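Local coordinates for protein D-mandelate dehydrogenase (Rhodotorula graminis, PDB 2W2K) that probably catalyses the NAD(P)-dependent interconversion of D-mandelate and its 2-oxo acid, as a member of the D-isomer specific 2-hydroxyacid dehydrogenases, at residues Pro2-Leu7 with Gln25-Ile30; Thr35-Phe40 with Ser66-Ala71; Asp51-Ile56 with Pro78-Val83; Gly103-Asn108 with Lys332-Pro337. All coordinates share one frame; numbering follows the deposited sequence.

Contact 1 (Pro2-Leu7 with Gln25-Ile30)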
loop_
_atom_site.group_PDB
_atom_site.type_symbol
_atom_site.label_atom_id
_atom_site.label_comp_id
_atom_site.label_asym_id
_atom_site.label_seq_id
_atom_site.Cartn_x
_atom_site.Cartn_y
_atom_site.Cartn_z
ATOM N N PRO B 2 37.185 -21.047 -31.488
ATOM C CA PRO B 2 37.381 -20.667 -30.052
ATOM C C PRO B 2 36.157 -19.925 -29.531
ATOM O O PRO B 2 35.219 -19.661 -30.284
ATOM C CB PRO B 2 38.620 -19.826 -29.894
ATOM N N ARG B 3 36.193 -19.580 -28.251
ATOM C CA ARG B 3 35.052 -18.982 -27.538
ATOM C C ARG B 3 34.541 -17.698 -28.210
ATOM O O ARG B 3 35.351 -16.823 -28.551
ATOM C CB ARG B 3 35.461 -18.630 -26.109
ATOM C CG ARG B 3 36.092 -19.762 -25.323
ATOM C CD ARG B 3 36.261 -19.378 -23.860
ATOM N NE ARG B 3 37.294 -18.364 -23.683
ATOM C CZ ARG B 3 37.492 -17.649 -22.579
ATOM N NH1 ARG B 3 36.739 -17.827 -21.499
ATOM N NH2 ARG B 3 38.465 -16.747 -22.552
ATOM N N PRO B 4 33.202 -17.559 -28.375
ATOM C CA PRO B 4 32.676 -16.252 -28.825
ATOM C C PRO B 4 33.000 -15.150 -27.809
ATOM O O PRO B 4 33.204 -15.435 -26.616
ATOM C CB PRO B 4 31.166 -16.487 -28.897
ATOM C CG PRO B 4 31.036 -18.016 -29.103
ATOM C CD PRO B 4 32.117 -18.545 -28.194
ATOM N N ARG B 5 33.060 -13.903 -28.291
ATOM C CA ARG B 5 33.527 -12.755 -27.507
ATOM C C ARG B 5 32.342 -11.795 -27.204
ATOM O O ARG B 5 31.512 -11.527 -28.095
ATOM C CB ARG B 5 34.654 -12.018 -28.289
ATOM C CG ARG B 5 35.849 -12.958 -28.725
ATOM C CD ARG B 5 37.015 -12.200 -29.470
ATOM N NE ARG B 5 37.878 -11.464 -28.544
ATOM C CZ ARG B 5 38.114 -10.146 -28.541
ATOM N NH1 ARG B 5 37.585 -9.331 -29.457
ATOM N NH2 ARG B 5 38.917 -9.640 -27.609
ATOM N N VAL B 6 32.252 -11.317 -25.954
ATOM C CA VAL B 6 31.097 -10.523 -25.448
ATOM C C VAL B 6 31.558 -9.190 -24.811
ATOM O O VAL B 6 32.337 -9.191 -23.837
ATOM C CB VAL B 6 30.254 -11.359 -24.412
ATOM C CG1 VAL B 6 29.016 -10.576 -23.891
ATOM C CG2 VAL B 6 29.829 -12.732 -25.001
ATOM N N LEU B 7 31.096 -8.054 -25.366
ATOM C CA LEU B 7 31.395 -6.737 -24.787
ATOM C C LEU B 7 30.480 -6.500 -23.570
ATOM O O LEU B 7 29.262 -6.575 -23.710
ATOM C CB LEU B 7 31.169 -5.613 -25.834
ATOM C CG LEU B 7 31.578 -4.195 -25.358
ATOM C CD1 LEU B 7 33.100 -4.103 -25.272
ATOM C CD2 LEU B 7 31.049 -3.140 -26.333
ATOM N N GLN B 25 33.291 -18.738 -18.442
ATOM C CA GLN B 25 33.998 -19.937 -18.951
ATOM C C GLN B 25 33.656 -20.163 -20.437
ATOM O O GLN B 25 34.542 -20.394 -21.269
ATOM C CB GLN B 25 33.637 -21.175 -18.083
ATOM C CG GLN B 25 34.474 -22.470 -18.364
ATOM C CD GLN B 25 34.193 -23.129 -19.718
ATOM O OE1 GLN B 25 35.132 -23.426 -20.474
ATOM N NE2 GLN B 25 32.905 -23.383 -20.023
ATOM N N LYS B 26 32.367 -20.089 -20.764
ATOM C CA LYS B 26 31.874 -20.268 -22.146
ATOM C C LYS B 26 32.274 -19.140 -23.132
ATOM O O LYS B 26 32.461 -19.393 -24.341
ATOM C CB LYS B 26 30.332 -20.437 -22.137
ATOM C CG LYS B 26 29.823 -21.715 -21.445
ATOM C CD LYS B 26 28.303 -21.657 -21.182
ATOM C CE LYS B 26 27.747 -23.032 -20.765
ATOM N NZ LYS B 26 26.321 -22.926 -20.255
ATOM N N PHE B 27 32.391 -17.913 -22.621
ATOM C CA PHE B 27 32.576 -16.686 -23.450
ATOM C C PHE B 27 33.773 -15.842 -22.970
ATOM O O PHE B 27 33.992 -15.717 -21.757
ATOM C CB PHE B 27 31.323 -15.793 -23.329
ATOM C CG PHE B 27 30.068 -16.371 -23.957
ATOM C CD1 PHE B 27 29.960 -16.504 -25.347
ATOM C CD2 PHE B 27 28.980 -16.766 -23.156
ATOM C CE1 PHE B 27 28.790 -17.047 -25.943
ATOM C CE2 PHE B 27 27.799 -17.293 -23.745
ATOM C CZ PHE B 27 27.716 -17.429 -25.144
ATOM N N GLU B 28 34.548 -15.262 -23.896
ATOM C CA GLU B 28 35.561 -14.245 -23.517
ATOM C C GLU B 28 34.857 -12.898 -23.276
ATOM O O GLU B 28 34.389 -12.265 -24.232
ATOM C CB GLU B 28 36.650 -14.094 -24.607
ATOM C CG GLU B 28 37.705 -13.019 -24.276
ATOM C CD GLU B 28 38.628 -12.698 -25.453
ATOM O OE1 GLU B 28 38.516 -13.358 -26.505
ATOM O OE2 GLU B 28 39.433 -11.746 -25.330
ATOM N N VAL B 29 34.778 -12.467 -22.008
ATOM C CA VAL B 29 34.071 -11.213 -21.629
ATOM C C VAL B 29 35.042 -10.038 -21.582
ATOM O O VAL B 29 36.064 -10.084 -20.863
ATOM C CB VAL B 29 33.305 -11.362 -20.260
ATOM C CG1 VAL B 29 32.604 -10.015 -19.849
ATOM C CG2 VAL B 29 32.230 -12.434 -20.390
ATOM N N ILE B 30 34.729 -9.008 -22.377
ATOM C CA ILE B 30 35.575 -7.806 -22.578
ATOM C C ILE B 30 34.961 -6.552 -21.876
ATOM O O ILE B 30 33.905 -6.071 -22.295
ATOM C CB ILE B 30 35.736 -7.490 -24.113
ATOM C CG1 ILE B 30 36.075 -8.765 -24.932
ATOM C CG2 ILE B 30 36.738 -6.329 -24.330
ATOM C CD1 ILE B 30 35.684 -8.643 -26.435
HETATM O O HOH W 1 37.912 -15.869 -27.713
#

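Contact 2 (Thr35-Phe40 with Ser66-Ala71)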
loop_
_atom_site.group_PDB
_atom_site.type_symbol
_atom_site.label_atom_id
_atom_site.label_comp_id
_atom_site.label_asym_id
_atom_site.label_seq_id
_atom_site.Cartn_x
_atom_site.Cartn_y
_atom_site.Cartn_z
ATOM N N THR B 35 34.218 5.829 -20.668
ATOM C CA THR B 35 34.480 7.206 -20.185
ATOM C C THR B 35 33.328 8.162 -20.580
ATOM O O THR B 35 32.526 8.557 -19.735
ATOM C CB THR B 35 35.864 7.774 -20.687
ATOM O OG1 THR B 35 35.926 7.758 -22.123
ATOM C CG2 THR B 35 37.041 6.968 -20.130
ATOM N N THR B 36 33.255 8.529 -21.863
ATOM C CA THR B 36 32.142 9.352 -22.398
ATOM C C THR B 36 31.580 8.721 -23.676
ATOM O O THR B 36 32.227 7.859 -24.273
ATOM C CB THR B 36 32.585 10.824 -22.706
ATOM O OG1 THR B 36 33.507 10.841 -23.811
ATOM C CG2 THR B 36 33.226 11.476 -21.474
ATOM N N HIS B 37 30.384 9.145 -24.081
ATOM C CA HIS B 37 29.755 8.670 -25.313
ATOM C C HIS B 37 30.631 8.893 -26.561
ATOM O O HIS B 37 30.795 7.977 -27.407
ATOM C CB HIS B 37 28.378 9.335 -25.489
ATOM C CG HIS B 37 27.840 9.277 -26.891
ATOM N ND1 HIS B 37 27.085 8.220 -27.364
ATOM C CD2 HIS B 37 27.941 10.155 -27.921
ATOM C CE1 HIS B 37 26.748 8.452 -28.622
ATOM N NE2 HIS B 37 27.268 9.612 -28.990
ATOM N N ASP B 38 31.162 10.113 -26.710
ATOM C CA ASP B 38 31.986 10.429 -27.886
ATOM C C ASP B 38 33.282 9.595 -27.878
ATOM O O ASP B 38 33.764 9.173 -28.941
ATOM C CB ASP B 38 32.303 11.941 -27.981
ATOM C CG ASP B 38 31.169 12.763 -28.666
ATOM O OD1 ASP B 38 30.309 12.220 -29.414
ATOM O OD2 ASP B 38 31.159 13.986 -28.457
ATOM N N GLY B 39 33.835 9.377 -26.685
ATOM C CA GLY B 39 35.027 8.531 -26.504
ATOM C C GLY B 39 34.806 7.057 -26.873
ATOM O O GLY B 39 35.725 6.408 -27.401
ATOM N N PHE B 40 33.594 6.544 -26.609
ATOM C CA PHE B 40 33.165 5.161 -26.999
ATOM C C PHE B 40 33.017 5.032 -28.510
ATOM O O PHE B 40 33.441 4.032 -29.098
ATOM C CB PHE B 40 31.838 4.792 -26.292
ATOM C CG PHE B 40 31.348 3.355 -26.527
ATOM C CD1 PHE B 40 32.150 2.240 -26.214
ATOM C CD2 PHE B 40 30.065 3.134 -26.999
ATOM C CE1 PHE B 40 31.667 0.918 -26.405
ATOM C CE2 PHE B 40 29.553 1.819 -27.195
ATOM C CZ PHE B 40 30.364 0.714 -26.905
ATOM N N SER B 66 27.574 5.390 -22.316
ATOM C CA SER B 66 27.475 5.114 -23.765
ATOM C C SER B 66 26.324 5.794 -24.539
ATOM O O SER B 66 26.398 5.870 -25.768
ATOM C CB SER B 66 27.485 3.591 -24.050
ATOM O OG SER B 66 26.302 2.945 -23.601
ATOM N N TYR B 67 25.286 6.271 -23.843
ATOM C CA TYR B 67 24.054 6.740 -24.499
ATOM C C TYR B 67 24.283 8.064 -25.292
ATOM O O TYR B 67 25.126 8.878 -24.903
ATOM C CB TYR B 67 22.917 6.977 -23.491
ATOM C CG TYR B 67 22.374 5.814 -22.657
ATOM C CD1 TYR B 67 22.727 4.475 -22.899
ATOM C CD2 TYR B 67 21.485 6.078 -21.605
ATOM C CE1 TYR B 67 22.196 3.419 -22.084
ATOM C CE2 TYR B 67 20.960 5.059 -20.811
ATOM C CZ TYR B 67 21.321 3.733 -21.051
ATOM O OH TYR B 67 20.786 2.757 -20.239
ATOM N N PRO B 68 23.532 8.271 -26.393
ATOM C CA PRO B 68 22.562 7.354 -27.004
ATOM C C PRO B 68 23.240 6.329 -27.918
ATOM O O PRO B 68 24.345 6.593 -28.445
ATOM C CB PRO B 68 21.685 8.292 -27.851
ATOM C CG PRO B 68 22.650 9.382 -28.296
ATOM C CD PRO B 68 23.599 9.562 -27.122
ATOM N N TRP B 69 22.586 5.179 -28.083
ATOM C CA TRP B 69 22.913 4.221 -29.151
ATOM C C TRP B 69 22.197 4.696 -30.431
ATOM O O TRP B 69 21.191 4.120 -30.875
ATOM C CB TRP B 69 22.572 2.757 -28.719
ATOM C CG TRP B 69 23.639 2.175 -27.778
ATOM C CD1 TRP B 69 23.940 2.609 -26.494
ATOM C CD2 TRP B 69 24.554 1.087 -28.048
ATOM N NE1 TRP B 69 24.972 1.858 -25.969
ATOM C CE2 TRP B 69 25.369 0.927 -26.898
ATOM C CE3 TRP B 69 24.780 0.255 -29.156
ATOM C CZ2 TRP B 69 26.392 -0.044 -26.823
ATOM C CZ3 TRP B 69 25.797 -0.733 -29.069
ATOM C CH2 TRP B 69 26.586 -0.857 -27.914
ATOM N N ASN B 70 22.718 5.790 -30.997
ATOM C CA ASN B 70 22.174 6.369 -32.232
ATOM C C ASN B 70 22.740 5.714 -33.503
ATOM O O ASN B 70 23.627 4.845 -33.427
ATOM C CB ASN B 70 22.343 7.925 -32.264
ATOM C CG ASN B 70 23.804 8.400 -32.154
ATOM O OD1 ASN B 70 24.756 7.617 -32.210
ATOM N ND2 ASN B 70 23.980 9.713 -32.014
ATOM N N ALA B 71 22.230 6.132 -34.662
ATOM C CA ALA B 71 22.733 5.651 -35.965
ATOM C C ALA B 71 24.262 5.795 -36.149
ATOM O O ALA B 71 24.909 4.871 -36.692
ATOM C CB ALA B 71 21.989 6.347 -37.113
#

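Contact 3 (Asp51-Ile56 with Pro78-Val83)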
loop_
_atom_site.group_PDB
_atom_site.type_symbol
_atom_site.label_atom_id
_atom_site.label_comp_id
_atom_site.label_asym_id
_atom_site.label_seq_id
_atom_site.Cartn_x
_atom_site.Cartn_y
_atom_site.Cartn_z
ATOM N N ASP B 51 36.906 -7.789 -33.035
ATOM C CA ASP B 51 35.608 -8.343 -33.460
ATOM C C ASP B 51 34.927 -9.033 -32.264
ATOM O O ASP B 51 35.536 -9.891 -31.636
ATOM C CB ASP B 51 35.804 -9.405 -34.553
ATOM C CG ASP B 51 35.957 -8.828 -35.970
ATOM O OD1 ASP B 51 36.144 -7.601 -36.143
ATOM O OD2 ASP B 51 35.874 -9.643 -36.927
ATOM N N PHE B 52 33.675 -8.666 -31.956
ATOM C CA PHE B 52 32.893 -9.387 -30.920
ATOM C C PHE B 52 31.531 -9.831 -31.491
ATOM O O PHE B 52 31.047 -9.246 -32.482
ATOM C CB PHE B 52 32.760 -8.580 -29.595
ATOM C CG PHE B 52 32.316 -7.141 -29.775
ATOM C CD1 PHE B 52 30.939 -6.808 -29.801
ATOM C CD2 PHE B 52 33.267 -6.111 -29.882
ATOM C CE1 PHE B 52 30.515 -5.474 -29.962
ATOM C CE2 PHE B 52 32.866 -4.759 -30.039
ATOM C CZ PHE B 52 31.486 -4.433 -30.061
ATOM N N GLU B 53 30.940 -10.877 -30.895
ATOM C CA GLU B 53 29.694 -11.473 -31.391
ATOM C C GLU B 53 28.432 -11.106 -30.590
ATOM O O GLU B 53 27.302 -11.295 -31.075
ATOM C CB GLU B 53 29.826 -13.019 -31.471
ATOM C CG GLU B 53 30.794 -13.546 -32.550
ATOM C CD GLU B 53 32.271 -13.267 -32.265
ATOM O OE1 GLU B 53 32.749 -13.487 -31.132
ATOM O OE2 GLU B 53 32.981 -12.873 -33.213
ATOM N N ALA B 54 28.624 -10.618 -29.361
ATOM C CA ALA B 54 27.507 -10.184 -28.510
ATOM C C ALA B 54 27.853 -8.967 -27.634
ATOM O O ALA B 54 29.048 -8.646 -27.419
ATOM C CB ALA B 54 27.015 -11.384 -27.609
ATOM N N ILE B 55 26.803 -8.289 -27.143
ATOM C CA ILE B 55 26.896 -7.266 -26.119
ATOM C C ILE B 55 25.908 -7.633 -24.977
ATOM O O ILE B 55 24.760 -8.017 -25.262
ATOM C CB ILE B 55 26.493 -5.844 -26.688
ATOM C CG1 ILE B 55 27.423 -5.395 -27.837
ATOM C CG2 ILE B 55 26.503 -4.797 -25.556
ATOM C CD1 ILE B 55 26.702 -4.447 -28.866
ATOM N N ILE B 56 26.338 -7.469 -23.720
ATOM C CA ILE B 56 25.487 -7.665 -22.514
ATOM C C ILE B 56 25.473 -6.434 -21.563
ATOM O O ILE B 56 26.504 -5.743 -21.364
ATOM C CB ILE B 56 25.909 -9.000 -21.732
ATOM C CG1 ILE B 56 24.773 -9.509 -20.804
ATOM C CG2 ILE B 56 27.283 -8.849 -21.055
ATOM C CD1 ILE B 56 24.969 -10.935 -20.172
ATOM N N PRO B 78 31.370 -3.803 -35.056
ATOM C CA PRO B 78 31.940 -4.804 -35.988
ATOM C C PRO B 78 30.857 -5.684 -36.664
ATOM O O PRO B 78 29.838 -6.014 -36.046
ATOM C CB PRO B 78 32.855 -5.651 -35.080
ATOM C CG PRO B 78 32.267 -5.504 -33.689
ATOM C CD PRO B 78 31.742 -4.072 -33.650
ATOM N N SER B 79 31.079 -6.061 -37.928
ATOM C CA SER B 79 30.085 -6.860 -38.679
ATOM C C SER B 79 29.886 -8.299 -38.152
ATOM O O SER B 79 28.886 -8.967 -38.500
ATOM C CB SER B 79 30.410 -6.873 -40.178
ATOM O OG SER B 79 29.874 -5.695 -40.767
ATOM N N SER B 80 30.827 -8.748 -37.318
ATOM C CA SER B 80 30.726 -10.020 -36.552
ATOM C C SER B 80 29.587 -10.044 -35.505
ATOM O O SER B 80 29.172 -11.130 -35.019
ATOM C CB SER B 80 32.064 -10.274 -35.818
ATOM O OG SER B 80 32.390 -9.206 -34.921
ATOM N N LEU B 81 29.065 -8.865 -35.160
ATOM C CA LEU B 81 28.050 -8.770 -34.076
ATOM C C LEU B 81 26.720 -9.445 -34.468
ATOM O O LEU B 81 26.165 -9.161 -35.544
ATOM C CB LEU B 81 27.840 -7.297 -33.626
ATOM C CG LEU B 81 26.766 -6.975 -32.573
ATOM C CD1 LEU B 81 27.106 -7.543 -31.174
ATOM C CD2 LEU B 81 26.593 -5.435 -32.478
ATOM N N LYS B 82 26.237 -10.348 -33.612
ATOM C CA LYS B 82 24.969 -11.095 -33.835
ATOM C C LYS B 82 23.807 -10.763 -32.859
ATOM O O LYS B 82 22.633 -10.888 -33.236
ATOM C CB LYS B 82 25.210 -12.631 -33.853
ATOM C CG LYS B 82 25.949 -13.137 -35.141
ATOM C CD LYS B 82 26.154 -14.685 -35.163
ATOM C CE LYS B 82 26.577 -15.117 -36.575
ATOM N NZ LYS B 82 26.844 -16.590 -36.684
ATOM N N VAL B 83 24.111 -10.339 -31.625
ATOM C CA VAL B 83 23.052 -10.192 -30.599
ATOM C C VAL B 83 23.435 -9.232 -29.463
ATOM O O VAL B 83 24.604 -9.196 -29.054
ATOM C CB VAL B 83 22.600 -11.624 -30.006
ATOM C CG1 VAL B 83 23.772 -12.389 -29.363
ATOM C CG2 VAL B 83 21.429 -11.511 -28.992
#

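Contact 4 (Gly103-Asn108 with Lys332-Pro337)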
loop_
_atom_site.group_PDB
_atom_site.type_symbol
_atom_site.label_atom_id
_atom_site.label_comp_id
_atom_site.label_asym_id
_atom_site.label_seq_id
_atom_site.Cartn_x
_atom_site.Cartn_y
_atom_site.Cartn_z
ATOM N N GLY B 103 21.690 -6.505 -39.161
ATOM C CA GLY B 103 21.523 -7.942 -38.934
ATOM C C GLY B 103 21.751 -8.373 -37.487
ATOM O O GLY B 103 22.053 -9.533 -37.249
ATOM N N VAL B 104 21.592 -7.433 -36.536
ATOM C CA VAL B 104 21.790 -7.677 -35.099
ATOM C C VAL B 104 20.438 -7.874 -34.387
ATOM O O VAL B 104 19.582 -6.997 -34.445
ATOM C CB VAL B 104 22.578 -6.517 -34.396
ATOM C CG1 VAL B 104 22.818 -6.842 -32.880
ATOM C CG2 VAL B 104 23.908 -6.209 -35.131
ATOM N N ALA B 105 20.279 -9.020 -33.711
ATOM C CA ALA B 105 19.077 -9.363 -32.942
ATOM C C ALA B 105 19.120 -8.677 -31.577
ATOM O O ALA B 105 20.186 -8.590 -30.965
ATOM C CB ALA B 105 18.993 -10.905 -32.750
ATOM N N PHE B 106 17.970 -8.199 -31.098
ATOM C CA PHE B 106 17.882 -7.563 -29.765
ATOM C C PHE B 106 16.909 -8.326 -28.832
ATOM O O PHE B 106 15.882 -8.856 -29.274
ATOM C CB PHE B 106 17.472 -6.077 -29.895
ATOM C CG PHE B 106 17.518 -5.286 -28.583
ATOM C CD1 PHE B 106 18.748 -4.951 -27.984
ATOM C CD2 PHE B 106 16.331 -4.837 -27.978
ATOM C CE1 PHE B 106 18.800 -4.213 -26.769
ATOM C CE2 PHE B 106 16.369 -4.101 -26.771
ATOM C CZ PHE B 106 17.619 -3.797 -26.163
ATOM N N ALA B 107 17.254 -8.373 -27.551
ATOM C CA ALA B 107 16.366 -8.847 -26.487
ATOM C C ALA B 107 16.375 -7.859 -25.322
ATOM O O ALA B 107 17.454 -7.425 -24.866
ATOM C CB ALA B 107 16.818 -10.225 -25.991
ATOM N N ASN B 108 15.179 -7.498 -24.845
ATOM C CA ASN B 108 15.056 -6.854 -23.528
ATOM C C ASN B 108 14.854 -7.937 -22.436
ATOM O O ASN B 108 15.154 -9.116 -22.667
ATOM C CB ASN B 108 13.939 -5.795 -23.519
ATOM C CG ASN B 108 12.555 -6.372 -23.871
ATOM O OD1 ASN B 108 12.326 -7.574 -23.801
ATOM N ND2 ASN B 108 11.608 -5.477 -24.217
ATOM N N LYS B 332 19.178 -22.176 -30.291
ATOM C CA LYS B 332 17.814 -21.908 -29.805
ATOM C C LYS B 332 17.412 -20.411 -29.903
ATOM O O LYS B 332 18.263 -19.523 -29.764
ATOM C CB LYS B 332 17.664 -22.397 -28.365
ATOM C CG LYS B 332 17.782 -23.926 -28.214
ATOM C CD LYS B 332 17.247 -24.382 -26.864
ATOM C CE LYS B 332 17.368 -25.888 -26.705
ATOM N NZ LYS B 332 17.040 -26.314 -25.321
ATOM N N PRO B 333 16.121 -20.133 -30.160
ATOM C CA PRO B 333 15.621 -18.746 -30.208
ATOM C C PRO B 333 15.669 -18.007 -28.862
ATOM O O PRO B 333 15.666 -18.642 -27.795
ATOM C CB PRO B 333 14.160 -18.913 -30.660
ATOM C CG PRO B 333 13.807 -20.314 -30.301
ATOM C CD PRO B 333 15.054 -21.111 -30.454
ATOM N N LEU B 334 15.739 -16.675 -28.937
ATOM C CA LEU B 334 15.665 -15.788 -27.755
ATOM C C LEU B 334 14.329 -15.969 -27.005
ATOM O O LEU B 334 13.285 -16.242 -27.619
ATOM C CB LEU B 334 15.821 -14.306 -28.185
ATOM C CG LEU B 334 17.132 -13.806 -28.851
ATOM C CD1 LEU B 334 16.982 -12.369 -29.455
ATOM C CD2 LEU B 334 18.306 -13.883 -27.879
ATOM N N LEU B 335 14.380 -15.837 -25.684
ATOM C CA LEU B 335 13.188 -15.933 -24.818
ATOM C C LEU B 335 12.349 -14.648 -24.866
ATOM O O LEU B 335 11.106 -14.694 -24.805
ATOM C CB LEU B 335 13.612 -16.228 -23.376
ATOM C CG LEU B 335 14.337 -17.545 -23.035
ATOM C CD1 LEU B 335 14.942 -17.495 -21.617
ATOM C CD2 LEU B 335 13.427 -18.773 -23.213
ATOM N N THR B 336 13.036 -13.509 -24.991
ATOM C CA THR B 336 12.408 -12.166 -24.921
ATOM C C THR B 336 12.853 -11.213 -26.044
ATOM O O THR B 336 13.386 -10.134 -25.779
ATOM C CB THR B 336 12.631 -11.476 -23.533
ATOM O OG1 THR B 336 14.038 -11.471 -23.196
ATOM C CG2 THR B 336 11.842 -12.191 -22.421
ATOM N N PRO B 337 12.604 -11.589 -27.315
ATOM C CA PRO B 337 13.014 -10.708 -28.404
ATOM C C PRO B 337 12.202 -9.415 -28.408
ATOM O O PRO B 337 11.046 -9.400 -27.942
ATOM C CB PRO B 337 12.663 -11.514 -29.656
ATOM C CG PRO B 337 11.543 -12.425 -29.215
ATOM C CD PRO B 337 11.940 -12.810 -27.819
HETATM O O HOH W 2 10.251 -8.758 -25.275
#

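Contact 1 (Pro2-Leu7 with Gln25-Ile30)
Glu28 OE1 is gripped twice: Arg5 NE donates to it at 2.9 Å, and a water donates both to it and to Arg3 O. The other carboxylate oxygen, Glu28 OE2, takes Arg5 NH2 at 3.1 Å, so the salt bridge is side-on, with one oxygen for each nitrogen. The two side chains run alongside each other in the same direction. Both oxygens lie close to the guanidinium plane but are met from above the carboxylate plane, the flat groups being turned 65° apart. Ile30 CD1 sits over one guanidinium face, 3.5 Å from Arg5 CZ, while Arg5 NH1 is held by Tyr49 O and Asp51 O. A leucine at Arg5 would probably leave the Glu28 carboxylate without its opposite charge and strip the flat cover from Ile30 CD1.

Strands 5-8 and 28-31 run parallel and, with helix 17-26 linking them along the chain, form the first beta-alpha-beta unit of the sheet. Their ladder runs from Glu28 N to Pro4 O, from Val6 N to Glu28 O, and from Ile30 N to Val6 O at 2.8 Å. On the face carrying Val6 and Val29, Val6 CG2 lies 3.8 Å from Phe27 CD1. The same ring carbon, Phe27 CD1, is 3.7 Å from Pro4 CB, and helix 310-330 packs Ile324 and Leu328 against the ring. Farther out, the Arg3 guanidinium spreads over the Phe27-Glu28 peptide, and Arg3 NH1 makes a weak bond of 3.4 Å to Gln25 O.

Contact 2 (Thr35-Phe40 with Ser66-Ala71)
Three successive carbonyl oxygens, those of Ser66, Tyr67 and Pro68, gather round the imidazole of His37, and the peptide between Tyr67 and Pro68 is cis. Only one of the three is hydrogen-bonded to the ring: His37 ND1 donates to Ser66 O at 2.9 Å. That bond is nearly straight, 178° at the hydrogen, and lies in the ring plane, yet it arrives well above the plane of the carbonyl. Tyr67 O is 3.2 Å from His37 ND1 at a poor angle, and Pro68 O lies 3.0 Å from His37 CE1. Pro68 CD covers one face of the ring, a CH-pi contact 3.9 Å from its centroid. With CG anti to the backbone N (chi1 161°), His37 reaches out from the first turn of helix 37-45 to this loop.

Thr36 N-caps that helix, its OG1 accepting from Gly39 N. One turn along, Phe40 brings CE2 to 3.7 Å from Trp69 CZ2, the two ring planes inclined at 55°, and its CD2 meets Ser66 CB. Trp69 NE1 is tied back to Ser66 OG at 2.9 Å, which fixes how the indole is turned; Ser66 OG is also bonded to Gly63 O. Trp93 stacks on Tyr67 and meets Trp69 edge-to-face, so the loop is anchored in an aromatic cluster of the same domain. Because ND1 is the donor and further carbonyl oxygens crowd the ND1-CE1 side, this setting would probably favour a polarised or even positively charged His37 ring.

Contact 3 (Asp51-Ile56 with Pro78-Val83)
Phe52 O receives the hydroxyl of Ser80, OG to O 2.8 Å, with the donor above the carbonyl plane. Here the third and fourth strands of the flavodoxin-like five-stranded parallel sheet (order 2-1-3-4-5), 54-57 and 83-86, begin side by side, Ala54 pairing with Val83 as a parallel bridge. Glu53 O accepts Lys82 N at 2.9 Å, also from above its carbonyl plane, and Val83 N more weakly; Ile55 N then donates to Val83 O at 3.1 Å, in the carbonyl plane. Pro78 CG stands over the centre of the Phe52 ring, a CH-pi contact 3.8 Å from the centroid and 12° off the normal. Leu81 lies alongside Phe52, pointing the same way, and its CD2 meets Ile55 CD1 at 3.7 Å. Ala54 CB touches Val83 CG1 on the side that helix 310-330 covers with Leu328 and Phe327.

In the next shell, Glu53 OE1 is fixed by Arg5 N, and Phe52 leans on Arg5 and Leu7 of strand 5-8. Pro78 to Leu81 form a type I beta turn; with OG between the backbone N and the carbonyl carbon (chi1 59°), Ser80 faces Phe52, and Leu81 N closes the turn on Pro78 O at 3.1 Å.

Contact 4 (Gly103-Asn108 with Lys332-Pro337)
Thr336 OG1 donates to Asn108 O at 2.7 Å, approaching from above the carbonyl plane. The hydroxyl reaches it because OG1 takes the crowded position between the backbone N and the carbonyl carbon (chi1 52°). Asn323 OD1 of helix 310-330 is a second, weak hydrogen-bond partner of Thr336 OG1. Asn108 has the same first torsion, its CG likewise between N and C. That brings OD1 beside the backbone of the other segment, where a water donates both to Asn108 OD1, at 2.8 Å, and to Pro337 O; Arg110 N is a further donor to this OD1. A valine at Thr336 would probably leave Asn108 O without its hydroxyl partner and lose the weak bond to Asn323 as well.

Leu334 sends its CD1 out of the tail to strand 105-107, CG anti to the carbonyl carbon (chi1 -63°). This methyl lies 4.1 Å from Ala105 CB, equally far from Ala107 CB, and 3.7 Å from Phe106 O. It thus rests on the two alanine CB atoms, while Phe106 between them points away. Asn108 N makes a weak bond of 3.3 Å to Thr336 O, and Pro337 CA lies 3.5 Å from Phe106 O.

The tail after helix 310-330 comes in crosswise and meets strand 105-107, one of the two edge strands of the five-stranded parallel sheet, at a single bridge, Ala107 with Pro337. Strand 83-86 is hydrogen-bonded to the other edge of 105-107, Phe106 packs on Leu96 and Leu99 of helix 96-101, and Asn323 touches Ala107 and Leu334.

Contacts 1, 3 and 4 follow one parallel sheet from strand 28-31 to strand 105-107. Contacts 1 and 3, with centres 10 Å apart, meet through the strand pair 5-8 and 54-57, where Leu7 N lies 3.0 Å from Ala54 O. Contact 3 passes on to contact 4 at Lys82 O, 3.0 Å from Ala105 N. Contact 2 packs on side chains of the inner strands 5-8 and 54-57: Phe40 CZ reaches Leu7 CD2 at 4.0 Å, and Trp69 CH2 reaches Ile55 CD1 at 3.7 Å. No NAD(+) is bound to this chain; contact 4 lies nearest the residues that bind it, yet at about 11 Å between side chains (Asn108 to Ile174, Thr336 to Ala173) it does not line the site.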